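PDB 1QO8: probable fumarate reductase Ifc3 from Shewanella frigidimarina, which catalyses, in vitro, the essentially one-way reduction of fumarate to succinate, using one FAD and four covalently bound c-type hemes in each subunit of a homodimer. Local coordinates for residues V184-F187 / I188-A191; L203-I206 / L207-S211; D213-Q216 / W217-L221; R389-S392 / E393-R397; S512-D515 / L516-P520. All blocks are in the same frame, centred on the assembly; numbering follows the deposited sequence.

Contact 1 (V184-F187 / I188-A191)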
loop_
_atom_site.group_PDB
_atom_site.type_symbol
_atom_site.label_atom_id
_atom_site.label_comp_id
_atom_site.label_asym_id
_atom_site.label_seq_id
_atom_site.Cartn_x
_atom_site.Cartn_y
_atom_site.Cartn_z
ATOM N N VAL A 184 -22.132 14.924 19.953
ATOM C CA VAL A 184 -21.731 14.004 18.907
ATOM C C VAL A 184 -20.857 14.695 17.864
ATOM O O VAL A 184 -19.852 14.116 17.429
ATOM C CB VAL A 184 -22.964 13.385 18.262
ATOM C CG1 VAL A 184 -22.614 12.676 16.957
ATOM C CG2 VAL A 184 -23.604 12.375 19.182
ATOM N N GLU A 185 -21.164 15.940 17.502
ATOM C CA GLU A 185 -20.431 16.662 16.486
ATOM C C GLU A 185 -19.049 16.957 17.021
ATOM O O GLU A 185 -18.140 17.009 16.216
ATOM C CB GLU A 185 -21.117 17.957 16.001
ATOM C CG GLU A 185 -22.075 18.584 17.014
ATOM C CD GLU A 185 -23.343 17.758 17.187
ATOM O OE1 GLU A 185 -24.120 17.576 16.228
ATOM O OE2 GLU A 185 -23.570 17.242 18.296
ATOM N N TRP A 186 -18.883 17.191 18.322
ATOM C CA TRP A 186 -17.551 17.406 18.871
ATOM C C TRP A 186 -16.686 16.156 18.757
ATOM O O TRP A 186 -15.503 16.210 18.391
ATOM C CB TRP A 186 -17.715 17.889 20.306
ATOM C CG TRP A 186 -18.316 19.280 20.384
ATOM C CD1 TRP A 186 -18.642 20.131 19.369
ATOM C CD2 TRP A 186 -18.609 19.998 21.591
ATOM N NE1 TRP A 186 -19.149 21.298 19.837
ATOM C CE2 TRP A 186 -19.131 21.249 21.211
ATOM C CE3 TRP A 186 -18.529 19.677 22.951
ATOM C CZ2 TRP A 186 -19.560 22.198 22.161
ATOM C CZ3 TRP A 186 -18.942 20.620 23.882
ATOM C CH2 TRP A 186 -19.453 21.865 23.480
ATOM N N PHE A 187 -17.279 15.030 19.127
ATOM C CA PHE A 187 -16.605 13.715 18.954
ATOM C C PHE A 187 -16.189 13.536 17.491
ATOM O O PHE A 187 -15.074 13.141 17.141
ATOM C CB PHE A 187 -17.576 12.599 19.393
ATOM C CG PHE A 187 -17.023 11.199 19.420
ATOM C CD1 PHE A 187 -16.499 10.593 18.291
ATOM C CD2 PHE A 187 -16.979 10.474 20.594
ATOM C CE1 PHE A 187 -15.971 9.307 18.318
ATOM C CE2 PHE A 187 -16.451 9.184 20.640
ATOM C CZ PHE A 187 -15.920 8.596 19.506
ATOM N N ILE A 188 -17.153 13.763 16.585
ATOM C CA ILE A 188 -16.908 13.650 15.149
ATOM C C ILE A 188 -15.821 14.547 14.658
ATOM O O ILE A 188 -14.813 14.010 14.156
ATOM C CB ILE A 188 -18.206 13.792 14.344
ATOM C CG1 ILE A 188 -19.090 12.581 14.676
ATOM C CG2 ILE A 188 -18.023 13.871 12.832
ATOM C CD1 ILE A 188 -20.547 12.857 14.295
ATOM N N GLU A 189 -15.876 15.857 14.931
ATOM C CA GLU A 189 -14.832 16.776 14.529
ATOM C C GLU A 189 -13.470 16.463 15.128
ATOM O O GLU A 189 -12.393 16.646 14.534
ATOM C CB GLU A 189 -15.227 18.178 15.030
ATOM C CG GLU A 189 -16.460 18.812 14.447
ATOM C CD GLU A 189 -16.826 20.147 15.085
ATOM O OE1 GLU A 189 -16.043 20.813 15.817
ATOM O OE2 GLU A 189 -17.979 20.558 14.814
ATOM N N ASP A 190 -13.460 16.124 16.447
ATOM C CA ASP A 190 -12.202 15.790 17.096
ATOM C C ASP A 190 -11.512 14.638 16.384
ATOM O O ASP A 190 -10.286 14.605 16.201
ATOM C CB ASP A 190 -12.469 15.392 18.574
ATOM C CG ASP A 190 -12.783 16.536 19.539
ATOM O OD1 ASP A 190 -12.876 17.718 19.168
ATOM O OD2 ASP A 190 -12.990 16.296 20.761
ATOM N N ALA A 191 -12.284 13.588 16.062
ATOM C CA ALA A 191 -11.715 12.457 15.331
ATOM C C ALA A 191 -11.199 12.897 13.954
ATOM O O ALA A 191 -10.134 12.477 13.458
ATOM C CB ALA A 191 -12.774 11.331 15.190
#

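Contact 2 (L203-I206 / L207-S211)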
loop_
_atom_site.group_PDB
_atom_site.type_symbol
_atom_site.label_atom_id
_atom_site.label_comp_id
_atom_site.label_asym_id
_atom_site.label_seq_id
_atom_site.Cartn_x
_atom_site.Cartn_y
_atom_site.Cartn_z
ATOM N N LEU A 203 -18.028 6.575 8.696
ATOM C CA LEU A 203 -17.698 5.568 9.734
ATOM C C LEU A 203 -17.566 6.309 11.063
ATOM O O LEU A 203 -18.055 5.841 12.096
ATOM C CB LEU A 203 -16.449 4.826 9.275
ATOM C CG LEU A 203 -16.496 4.014 7.989
ATOM C CD1 LEU A 203 -15.149 3.313 7.800
ATOM C CD2 LEU A 203 -17.634 2.986 8.019
ATOM N N VAL A 204 -16.973 7.506 11.021
ATOM C CA VAL A 204 -16.775 8.342 12.191
ATOM C C VAL A 204 -18.082 8.716 12.866
ATOM O O VAL A 204 -18.130 8.727 14.109
ATOM C CB VAL A 204 -15.925 9.597 11.905
ATOM C CG1 VAL A 204 -15.650 10.448 13.120
ATOM C CG2 VAL A 204 -14.575 9.078 11.374
ATOM N N THR A 205 -19.079 9.103 12.056
ATOM C CA THR A 205 -20.409 9.417 12.557
ATOM C C THR A 205 -21.080 8.271 13.285
ATOM O O THR A 205 -21.593 8.451 14.393
ATOM C CB THR A 205 -21.290 9.920 11.349
ATOM O OG1 THR A 205 -20.623 11.104 10.860
ATOM C CG2 THR A 205 -22.696 10.263 11.770
ATOM N N ILE A 206 -21.098 7.077 12.741
ATOM C CA ILE A 206 -21.547 5.866 13.424
ATOM C C ILE A 206 -20.764 5.556 14.693
ATOM O O ILE A 206 -21.369 5.195 15.726
ATOM C CB ILE A 206 -21.446 4.664 12.478
ATOM C CG1 ILE A 206 -22.537 4.920 11.395
ATOM C CG2 ILE A 206 -21.620 3.325 13.157
ATOM C CD1 ILE A 206 -22.688 3.831 10.379
ATOM N N LEU A 207 -19.442 5.700 14.591
ATOM C CA LEU A 207 -18.602 5.565 15.770
ATOM C C LEU A 207 -19.129 6.489 16.883
ATOM O O LEU A 207 -19.461 5.974 17.946
ATOM C CB LEU A 207 -17.115 5.865 15.518
ATOM C CG LEU A 207 -16.246 5.609 16.745
ATOM C CD1 LEU A 207 -16.331 4.137 17.099
ATOM C CD2 LEU A 207 -14.774 6.024 16.518
ATOM N N ALA A 208 -19.260 7.780 16.606
ATOM C CA ALA A 208 -19.737 8.744 17.578
ATOM C C ALA A 208 -21.142 8.385 18.062
ATOM O O ALA A 208 -21.394 8.324 19.257
ATOM C CB ALA A 208 -19.785 10.183 17.037
ATOM N N GLU A 209 -22.041 8.097 17.129
ATOM C CA GLU A 209 -23.438 7.937 17.456
ATOM C C GLU A 209 -23.722 6.748 18.343
ATOM O O GLU A 209 -24.690 6.791 19.091
ATOM C CB GLU A 209 -24.258 7.795 16.168
ATOM C CG GLU A 209 -24.470 9.196 15.568
ATOM C CD GLU A 209 -25.167 9.106 14.216
ATOM O OE1 GLU A 209 -25.299 8.018 13.640
ATOM O OE2 GLU A 209 -25.590 10.192 13.747
ATOM N N GLN A 210 -22.947 5.677 18.255
ATOM C CA GLN A 210 -23.236 4.411 18.886
ATOM C C GLN A 210 -22.290 4.058 20.021
ATOM O O GLN A 210 -22.290 2.960 20.563
ATOM C CB GLN A 210 -23.178 3.335 17.773
ATOM C CG GLN A 210 -24.514 3.335 17.031
ATOM C CD GLN A 210 -24.519 2.523 15.762
ATOM O OE1 GLN A 210 -25.041 2.986 14.746
ATOM N NE2 GLN A 210 -24.002 1.286 15.758
ATOM N N SER A 211 -21.405 4.947 20.360
ATOM C CA SER A 211 -20.373 4.805 21.368
ATOM C C SER A 211 -20.982 4.706 22.755
ATOM O O SER A 211 -20.515 3.786 23.444
ATOM C CB SER A 211 -19.358 5.930 21.270
ATOM O OG SER A 211 -19.867 7.244 21.386
#

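Contact 3 (D213-Q216 / W217-L221)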
loop_
_atom_site.group_PDB
_atom_site.type_symbol
_atom_site.label_atom_id
_atom_site.label_comp_id
_atom_site.label_asym_id
_atom_site.label_seq_id
_atom_site.Cartn_x
_atom_site.Cartn_y
_atom_site.Cartn_z
ATOM N N ASP A 213 -24.072 3.610 23.589
ATOM C CA ASP A 213 -24.680 2.294 23.471
ATOM C C ASP A 213 -23.636 1.195 23.605
ATOM O O ASP A 213 -23.937 0.300 24.363
ATOM C CB ASP A 213 -25.374 2.136 22.117
ATOM C CG ASP A 213 -26.722 1.464 22.297
ATOM O OD1 ASP A 213 -27.281 1.253 23.400
ATOM O OD2 ASP A 213 -27.267 1.207 21.213
ATOM N N GLY A 214 -22.462 1.299 22.977
ATOM C CA GLY A 214 -21.417 0.303 23.227
ATOM C C GLY A 214 -20.932 0.238 24.672
ATOM O O GLY A 214 -20.655 -0.874 25.124
ATOM N N VAL A 215 -20.748 1.358 25.376
ATOM C CA VAL A 215 -20.298 1.389 26.755
ATOM C C VAL A 215 -21.373 0.701 27.628
ATOM O O VAL A 215 -21.055 -0.187 28.403
ATOM C CB VAL A 215 -20.043 2.812 27.275
ATOM C CG1 VAL A 215 -19.911 2.883 28.822
ATOM C CG2 VAL A 215 -18.766 3.411 26.621
ATOM N N GLN A 216 -22.635 1.053 27.353
ATOM C CA GLN A 216 -23.774 0.423 27.957
ATOM C C GLN A 216 -23.892 -1.072 27.724
ATOM O O GLN A 216 -24.106 -1.851 28.667
ATOM C CB GLN A 216 -25.061 1.049 27.417
ATOM C CG GLN A 216 -25.432 2.349 28.102
ATOM C CD GLN A 216 -26.620 2.934 27.351
ATOM O OE1 GLN A 216 -27.774 2.547 27.608
ATOM N NE2 GLN A 216 -26.386 3.818 26.410
ATOM N N TRP A 217 -23.690 -1.463 26.477
ATOM C CA TRP A 217 -23.561 -2.873 26.128
ATOM C C TRP A 217 -22.489 -3.550 26.928
ATOM O O TRP A 217 -22.701 -4.620 27.468
ATOM C CB TRP A 217 -23.333 -2.959 24.617
ATOM C CG TRP A 217 -22.675 -4.230 24.137
ATOM C CD1 TRP A 217 -21.409 -4.429 23.707
ATOM C CD2 TRP A 217 -23.314 -5.509 24.092
ATOM N NE1 TRP A 217 -21.188 -5.755 23.354
ATOM C CE2 TRP A 217 -22.381 -6.436 23.571
ATOM C CE3 TRP A 217 -24.600 -5.952 24.417
ATOM C CZ2 TRP A 217 -22.707 -7.759 23.391
ATOM C CZ3 TRP A 217 -24.911 -7.275 24.219
ATOM C CH2 TRP A 217 -23.960 -8.182 23.750
ATOM N N LEU A 218 -21.272 -2.982 27.060
ATOM C CA LEU A 218 -20.264 -3.685 27.883
ATOM C C LEU A 218 -20.665 -3.774 29.359
ATOM O O LEU A 218 -20.334 -4.770 30.033
ATOM C CB LEU A 218 -18.900 -3.042 27.678
ATOM C CG LEU A 218 -18.357 -3.118 26.227
ATOM C CD1 LEU A 218 -17.171 -2.192 26.023
ATOM C CD2 LEU A 218 -18.003 -4.551 25.866
ATOM N N GLU A 219 -21.254 -2.695 29.874
ATOM C CA GLU A 219 -21.804 -2.612 31.197
ATOM C C GLU A 219 -22.957 -3.603 31.430
ATOM O O GLU A 219 -22.862 -4.252 32.456
ATOM C CB GLU A 219 -22.434 -1.225 31.522
ATOM C CG GLU A 219 -21.221 -0.289 31.718
ATOM C CD GLU A 219 -21.696 1.143 31.732
ATOM O OE1 GLU A 219 -22.642 1.441 30.964
ATOM O OE2 GLU A 219 -21.182 1.934 32.541
ATOM N N SER A 220 -23.852 -3.786 30.476
ATOM C CA SER A 220 -24.809 -4.880 30.644
ATOM C C SER A 220 -24.103 -6.215 30.826
ATOM O O SER A 220 -24.726 -7.116 31.382
ATOM C CB SER A 220 -25.783 -5.045 29.499
ATOM O OG SER A 220 -25.158 -5.276 28.242
ATOM N N LEU A 221 -22.868 -6.446 30.409
ATOM C CA LEU A 221 -22.232 -7.735 30.527
ATOM C C LEU A 221 -21.452 -7.729 31.816
ATOM O O LEU A 221 -20.843 -8.771 31.979
ATOM C CB LEU A 221 -21.275 -7.992 29.334
ATOM C CG LEU A 221 -21.920 -7.802 27.949
ATOM C CD1 LEU A 221 -20.971 -8.052 26.753
ATOM C CD2 LEU A 221 -23.183 -8.662 27.807
#

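Contact 4 (R389-S392 / E393-R397)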
loop_
_atom_site.group_PDB
_atom_site.type_symbol
_atom_site.label_atom_id
_atom_site.label_comp_id
_atom_site.label_asym_id
_atom_site.label_seq_id
_atom_site.Cartn_x
_atom_site.Cartn_y
_atom_site.Cartn_z
ATOM N N ARG A 389 23.389 13.149 25.198
ATOM C CA ARG A 389 22.082 13.677 24.858
ATOM C C ARG A 389 22.138 13.959 23.365
ATOM O O ARG A 389 23.274 14.042 22.940
ATOM C CB ARG A 389 21.788 14.979 25.683
ATOM C CG ARG A 389 21.494 14.662 27.172
ATOM C CD ARG A 389 21.394 16.025 27.962
ATOM N NE ARG A 389 20.125 16.602 27.615
ATOM C CZ ARG A 389 19.912 17.872 27.249
ATOM N NH1 ARG A 389 21.005 18.666 27.345
ATOM N NH2 ARG A 389 18.692 18.322 27.023
ATOM N N PHE A 390 21.046 14.090 22.633
ATOM C CA PHE A 390 21.170 14.197 21.185
ATOM C C PHE A 390 19.973 15.042 20.785
ATOM O O PHE A 390 19.831 15.440 19.686
ATOM C CB PHE A 390 21.079 12.889 20.377
ATOM C CG PHE A 390 20.051 11.907 20.922
ATOM C CD1 PHE A 390 20.360 11.082 21.956
ATOM C CD2 PHE A 390 18.783 11.802 20.369
ATOM C CE1 PHE A 390 19.392 10.203 22.461
ATOM C CE2 PHE A 390 17.766 10.977 20.873
ATOM C CZ PHE A 390 18.127 10.138 21.905
ATOM N N ILE A 391 19.166 15.524 21.713
ATOM C CA ILE A 391 17.967 16.279 21.350
ATOM C C ILE A 391 17.318 16.710 22.676
ATOM O O ILE A 391 17.652 16.146 23.720
ATOM C CB ILE A 391 16.972 15.556 20.439
ATOM C CG1 ILE A 391 15.992 16.622 19.933
ATOM C CG2 ILE A 391 16.213 14.378 21.046
ATOM C CD1 ILE A 391 15.255 16.265 18.639
ATOM N N SER A 392 16.564 17.799 22.629
ATOM C CA SER A 392 15.799 18.130 23.812
ATOM C C SER A 392 14.772 17.030 24.162
ATOM O O SER A 392 14.008 16.662 23.268
ATOM C CB SER A 392 15.034 19.411 23.587
ATOM O OG SER A 392 14.104 19.691 24.645
ATOM N N GLU A 393 14.644 16.766 25.459
ATOM C CA GLU A 393 13.704 15.687 25.871
ATOM C C GLU A 393 12.291 16.181 25.776
ATOM O O GLU A 393 11.331 15.408 25.839
ATOM C CB GLU A 393 14.077 15.237 27.238
ATOM C CG GLU A 393 15.411 14.497 27.317
ATOM C CD GLU A 393 16.609 15.450 27.471
ATOM O OE1 GLU A 393 16.393 16.688 27.374
ATOM O OE2 GLU A 393 17.714 14.925 27.712
ATOM N N LEU A 394 12.096 17.522 25.720
ATOM C CA LEU A 394 10.754 18.037 25.449
ATOM C C LEU A 394 10.463 18.334 23.981
ATOM O O LEU A 394 9.430 18.996 23.806
ATOM C CB LEU A 394 10.539 19.328 26.289
ATOM C CG LEU A 394 10.960 19.225 27.747
ATOM C CD1 LEU A 394 10.696 20.546 28.500
ATOM C CD2 LEU A 394 10.304 18.049 28.516
ATOM N N THR A 395 11.145 17.824 22.943
ATOM C CA THR A 395 10.654 17.988 21.611
ATOM C C THR A 395 9.288 17.298 21.382
ATOM O O THR A 395 8.764 16.615 22.252
ATOM C CB THR A 395 11.470 17.283 20.518
ATOM O OG1 THR A 395 12.447 16.372 21.032
ATOM C CG2 THR A 395 11.883 18.136 19.400
ATOM N N THR A 396 8.798 17.411 20.146
ATOM C CA THR A 396 7.558 16.747 19.767
ATOM C C THR A 396 7.861 15.255 19.634
ATOM O O THR A 396 9.010 14.863 19.396
ATOM C CB THR A 396 7.058 17.222 18.370
ATOM O OG1 THR A 396 8.196 16.880 17.527
ATOM C CG2 THR A 396 6.906 18.744 18.244
ATOM N N ARG A 397 6.799 14.466 19.486
ATOM C CA ARG A 397 6.979 13.006 19.487
ATOM C C ARG A 397 7.633 12.577 18.181
ATOM O O ARG A 397 8.477 11.698 18.178
ATOM C CB ARG A 397 5.651 12.282 19.600
ATOM C CG ARG A 397 4.809 12.775 20.743
ATOM C CD ARG A 397 3.389 12.278 20.490
ATOM N NE ARG A 397 2.536 12.748 21.581
ATOM C CZ ARG A 397 1.768 11.833 22.198
ATOM N NH1 ARG A 397 1.890 10.558 21.792
ATOM N NH2 ARG A 397 0.943 12.175 23.182
#

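Contact 5 (S512-D515 / L516-P520)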
loop_
_atom_site.group_PDB
_atom_site.type_symbol
_atom_site.label_atom_id
_atom_site.label_comp_id
_atom_site.label_asym_id
_atom_site.label_seq_id
_atom_site.Cartn_x
_atom_site.Cartn_y
_atom_site.Cartn_z
ATOM N N SER A 512 -19.475 -4.561 5.705
ATOM C CA SER A 512 -19.067 -5.468 4.646
ATOM C C SER A 512 -17.650 -5.069 4.201
ATOM O O SER A 512 -17.476 -3.844 4.058
ATOM C CB SER A 512 -19.954 -5.257 3.392
ATOM O OG SER A 512 -21.155 -5.995 3.571
ATOM N N VAL A 513 -16.803 -6.064 3.941
ATOM C CA VAL A 513 -15.588 -5.736 3.201
ATOM C C VAL A 513 -15.905 -5.479 1.724
ATOM O O VAL A 513 -16.714 -6.173 1.111
ATOM C CB VAL A 513 -14.596 -6.898 3.372
ATOM C CG1 VAL A 513 -13.304 -6.631 2.615
ATOM C CG2 VAL A 513 -14.265 -7.081 4.881
ATOM N N LEU A 514 -15.258 -4.479 1.126
ATOM C CA LEU A 514 -15.461 -4.114 -0.261
ATOM C C LEU A 514 -14.406 -4.706 -1.197
ATOM O O LEU A 514 -13.276 -5.000 -0.831
ATOM C CB LEU A 514 -15.422 -2.572 -0.367
ATOM C CG LEU A 514 -16.240 -1.889 0.733
ATOM C CD1 LEU A 514 -16.116 -0.376 0.656
ATOM C CD2 LEU A 514 -17.713 -2.353 0.647
ATOM N N ASP A 515 -14.835 -4.930 -2.444
ATOM C CA ASP A 515 -14.000 -5.436 -3.528
ATOM C C ASP A 515 -13.388 -4.260 -4.249
ATOM O O ASP A 515 -13.462 -3.155 -3.754
ATOM C CB ASP A 515 -14.799 -6.303 -4.542
ATOM C CG ASP A 515 -15.932 -5.493 -5.181
ATOM O OD1 ASP A 515 -15.989 -4.255 -5.271
ATOM O OD2 ASP A 515 -16.931 -6.133 -5.564
ATOM N N LEU A 516 -12.737 -4.404 -5.381
ATOM C CA LEU A 516 -12.061 -3.344 -6.118
ATOM C C LEU A 516 -12.970 -2.338 -6.811
ATOM O O LEU A 516 -12.468 -1.293 -7.211
ATOM C CB LEU A 516 -11.118 -3.933 -7.180
ATOM C CG LEU A 516 -10.079 -4.903 -6.582
ATOM C CD1 LEU A 516 -9.184 -5.358 -7.725
ATOM C CD2 LEU A 516 -9.355 -4.231 -5.407
ATOM N N GLN A 517 -14.284 -2.614 -6.846
ATOM C CA GLN A 517 -15.226 -1.572 -7.254
ATOM C C GLN A 517 -15.764 -0.850 -6.018
ATOM O O GLN A 517 -16.586 0.061 -6.127
ATOM C CB GLN A 517 -16.412 -2.204 -8.009
ATOM C CG GLN A 517 -16.003 -2.976 -9.247
ATOM C CD GLN A 517 -14.959 -2.165 -9.989
ATOM O OE1 GLN A 517 -13.830 -2.665 -10.114
ATOM N NE2 GLN A 517 -15.334 -0.942 -10.380
ATOM N N SER A 518 -15.279 -1.337 -4.861
ATOM C CA SER A 518 -15.714 -0.712 -3.599
ATOM C C SER A 518 -17.186 -1.015 -3.377
ATOM O O SER A 518 -18.002 -0.344 -2.797
ATOM C CB SER A 518 -15.136 0.712 -3.695
ATOM O OG SER A 518 -16.179 1.570 -3.369
ATOM N N LYS A 519 -17.600 -2.248 -3.715
ATOM C CA LYS A 519 -18.800 -2.931 -3.435
ATOM C C LYS A 519 -18.543 -4.174 -2.551
ATOM O O LYS A 519 -17.547 -4.858 -2.587
ATOM C CB LYS A 519 -19.582 -3.496 -4.654
ATOM C CG LYS A 519 -19.540 -2.536 -5.839
ATOM C CD LYS A 519 -20.594 -1.465 -5.593
ATOM C CE LYS A 519 -20.906 -0.717 -6.911
ATOM N NZ LYS A 519 -21.272 0.667 -6.458
ATOM N N PRO A 520 -19.601 -4.475 -1.821
ATOM C CA PRO A 520 -19.531 -5.464 -0.737
ATOM C C PRO A 520 -19.220 -6.816 -1.316
ATOM O O PRO A 520 -19.708 -7.245 -2.389
ATOM C CB PRO A 520 -20.917 -5.353 -0.077
ATOM C CG PRO A 520 -21.697 -4.396 -0.934
ATOM C CD PRO A 520 -20.665 -3.447 -1.485
#

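Contact 1 (V184-F187 / I188-A191)
Ile188 lays its CD1 methyl against CG1 of Val184, one helical turn earlier. The two carbons are 3.4 Å apart, closer than usual for methyl groups. Val184 CG1 stands anti to the backbone N (chi1 167°), which turns that methyl toward the next turn. Ile188 CG1 also runs back along the helix and comes 3.2 Å from Val184 O. That carbonyl takes the backbone bond from Ile188 N at 2.8 Å. The same i to i+4 pattern repeats from Glu185 O to Glu189 N, Trp186 O to Asp190 N and Phe187 O to Ala191 N. Glu189 CG also lies beside its backbone N and comes 3.0 Å from Glu185 O; beyond CG the side chain is extended. Its carboxylate oxygen OE1 lies obliquely to the Trp186 ring and forms a salt bridge with Arg235. Arg235 also makes a cation-pi contact with Trp186. Asp190 is buried. Its OD1 sits 3.1 Å from Trp186 O, two acceptors side by side, so its position probably depends on the positive charges beyond. OD1 pairs with Arg235 and OD2 with Arg238. Replacing Asp190 by an alanine would probably leave Arg238 without this carboxylate and Arg235 with only Glu189 of the two acids in this segment. The face formed by Val184, Phe187, Ile188 and Ala191 is turned to helix 201-220. Phe187 and Ala191 also touch Asn543 at the start of helix 543-563, so helix 184-194 packs against both of these helices.

Contact 2 (L203-I206 / L207-S211)
Thr205 and Glu209 lie side by side and point the same way, one turn apart on the alpha-helix 201-220 of the flavoprotein part. The CG2 methyl of Thr205 meets Glu209 OE2 at 3.5 Å. With chi1 at -61°, Thr205 keeps OG1 beside its backbone N, where it bonds back to Ile201 O, and leaves the methyl for Glu209. The Glu209 chain is extended beyond CG, and its CG passes 3.2 Å from Thr205 O. Ile206 and Gln210 repeat the arrangement on the next position round the helix. There the Ile206 CG2 methyl approaches the amide oxygen OE1 of Gln210 at 3.8 Å. These are plain contacts of methyl groups with polar ends.

The backbone fixes the spacing. Glu209 N bonds to Thr205 O at 2.8 Å, and Gln210 N reaches Ile206 O at 3.0 Å with a more bent N-H angle of 139°. Further out, Ile206 and Gln210 both rest on Ile554 of helix 543-563, and Ile206 also touches Phe551. Leu207 is buried and reaches Ala546 of the same helix. Ala208 faces helix 184-194, while Val204 packs on Ala191 there. The stretch thus lies between those two helices, with the side chain of Leu207 about 9 Å from the bound FAD. At its end, Ser211 OG turns back to donate to Ala208 O at 2.8 Å, and it is also bonded to Val170 N.

Contact 3 (D213-Q216 / W217-L221)
The indole of Trp217 has Gly214 O at its edge, near the ring plane, 3.9 Å from CD1. Over one face lies Leu221 CD1, 3.7 Å above the plane and offset toward the rim. A chi1 of 158° carries the ring away from residues 213-216. Trp217 NE1 bonds to Asn135 OD1, and Arg553 makes a cation-pi contact with the ring. The other flat pair is the Gln216 amide and the Glu219 carboxylate, with planes 70° apart. Glu219 OE1 sits 3.4 Å from Gln216 CA. The Glu219 side chain also passes over Val215, whose CG1 is 3.8 Å from OE1. Glu219 OE2 is held by Gln174 NE2.

This is the last turn of helix 201-220. Ser220 N still closes an i to i+4 bond to Gln216 O at 2.7 Å. Ser220 OG donates back to Trp217 O, also at 2.7 Å, while Leu221 N bonds to Leu218 O as the chain leaves the helix. Val215 and Leu218 pack on Met167 of strand 167-168. Trp217 and Leu218 meet Val549 of helix 543-563, and Leu218 and Leu221 lie against helix 248-262.

Contact 4 (R389-S392 / E393-R397)
Ser392 O takes two bonds from Thr395, closing a type I beta turn from Ser392 to Thr395. The hydroxyl OG1 gives the shorter, at 2.7 Å and nearly along the C=O axis. Thr395 N gives the other at 3.1 Å, from well above the carbonyl plane. Ser392 OG adds a third link. Its torsion (chi1 171°) sets it beside the carbonyl carbon, on the side of the following amides, where Leu394 N reaches it at 3.1 Å in a bent bond. The turn belongs to the loop before helix 397-405. Thr396 is the N-cap of that helix, and Arg397, probably the proton donor, follows it.

Arg389, ahead of the turn, grips Glu393 inside it side-on in a salt bridge, with guanidinium and carboxylate planes only 8° apart. Arg389 NE meets Glu393 OE2 at 2.9 Å, almost straight at 177°. OE1 and OE2 each use the syn lone pair. The two side chains cross at about a right angle. Second partners fix the pair: Asp472 holds Arg389 NH1, and Met382 N bonds to Glu393 OE2. A methionine in place of Arg389 would probably leave the buried Glu393 carboxylate without its main charge partner and take one charge partner from Asp472. Ile391 rests its CD1 3.7 Å from Thr395 OG1. The second arm of the grip runs from Arg389 NH2 to Glu393 OE1 at 2.8 Å.

Contact 5 (S512-D515 / L516-P520)
A beta hairpin joins strand 512-514 to strand 520-521 through a type I turn with a G1 bulge, the turn running from Asp515 to Ser518. Asp515 organises it. Its CG lies between the backbone N and the carbonyl carbon (chi1 60°), which turns OD1 in toward the loop amides. OD1 accepts from Gln517 N at 2.8 Å, an Asx turn, and from Lys519 N at 3.0 Å. The two donors come from opposite faces of the carboxylate plane, each well out of it. One oxygen therefore ties down both the middle and the end of the loop. Ser518 N bonds to Asp515 O, closing the turn. Ser518 itself, at the bulge, has positive backbone angles (phi 68°, psi 39°), a left-handed conformation that turns the chain back toward the first strand.

Asp515 N then bonds to Lys519 O at 2.7 Å. Beyond it, Leu514 and Pro520 form an antiparallel non-hydrogen-bonded pair with diverging side chains. Two CA-H...O contacts support this pair: Leu514 CA to Lys519 O at 3.2 Å and Pro520 CA to Val513 O at 3.4 Å. Leu514 CD2 touches Pro520 CD at 3.8 Å. Ser512 CB packs on Pro520 CB at 3.6 Å.

The turn lies at the dimer interface. Leu516 O is bonded by Arg196 of the second subunit, and Gln517 packs on Asp398 of that subunit. Within its own chain, Ser350 OG bonds to Asp515 O. Val513 makes backbone bonds with Ile521 and Leu524, placing the hairpin beside strand 524-526, an outer strand of the five-stranded parallel sheet.

All five contacts are local and belong to the flavoprotein part of the chain, in numerical order along it. Contacts 1 and 2 lie on successive helices, 184-194 and 201-220, with centres about 9 Å apart. They touch where Ala208 meets Val184, Phe187 and Ile188. Contact 3 continues helix 201-220, its centre about 15 Å from that of contact 2. Helix 543-563 touches all three, so these contacts form one helical group beside the FAD-binding region. Contact 5, about 21 Å from contact 2 between centres, reaches the second subunit. Contact 4 stands apart, its centre about 31 Å or more from the others, in the loop leading to the likely proton donor Arg397.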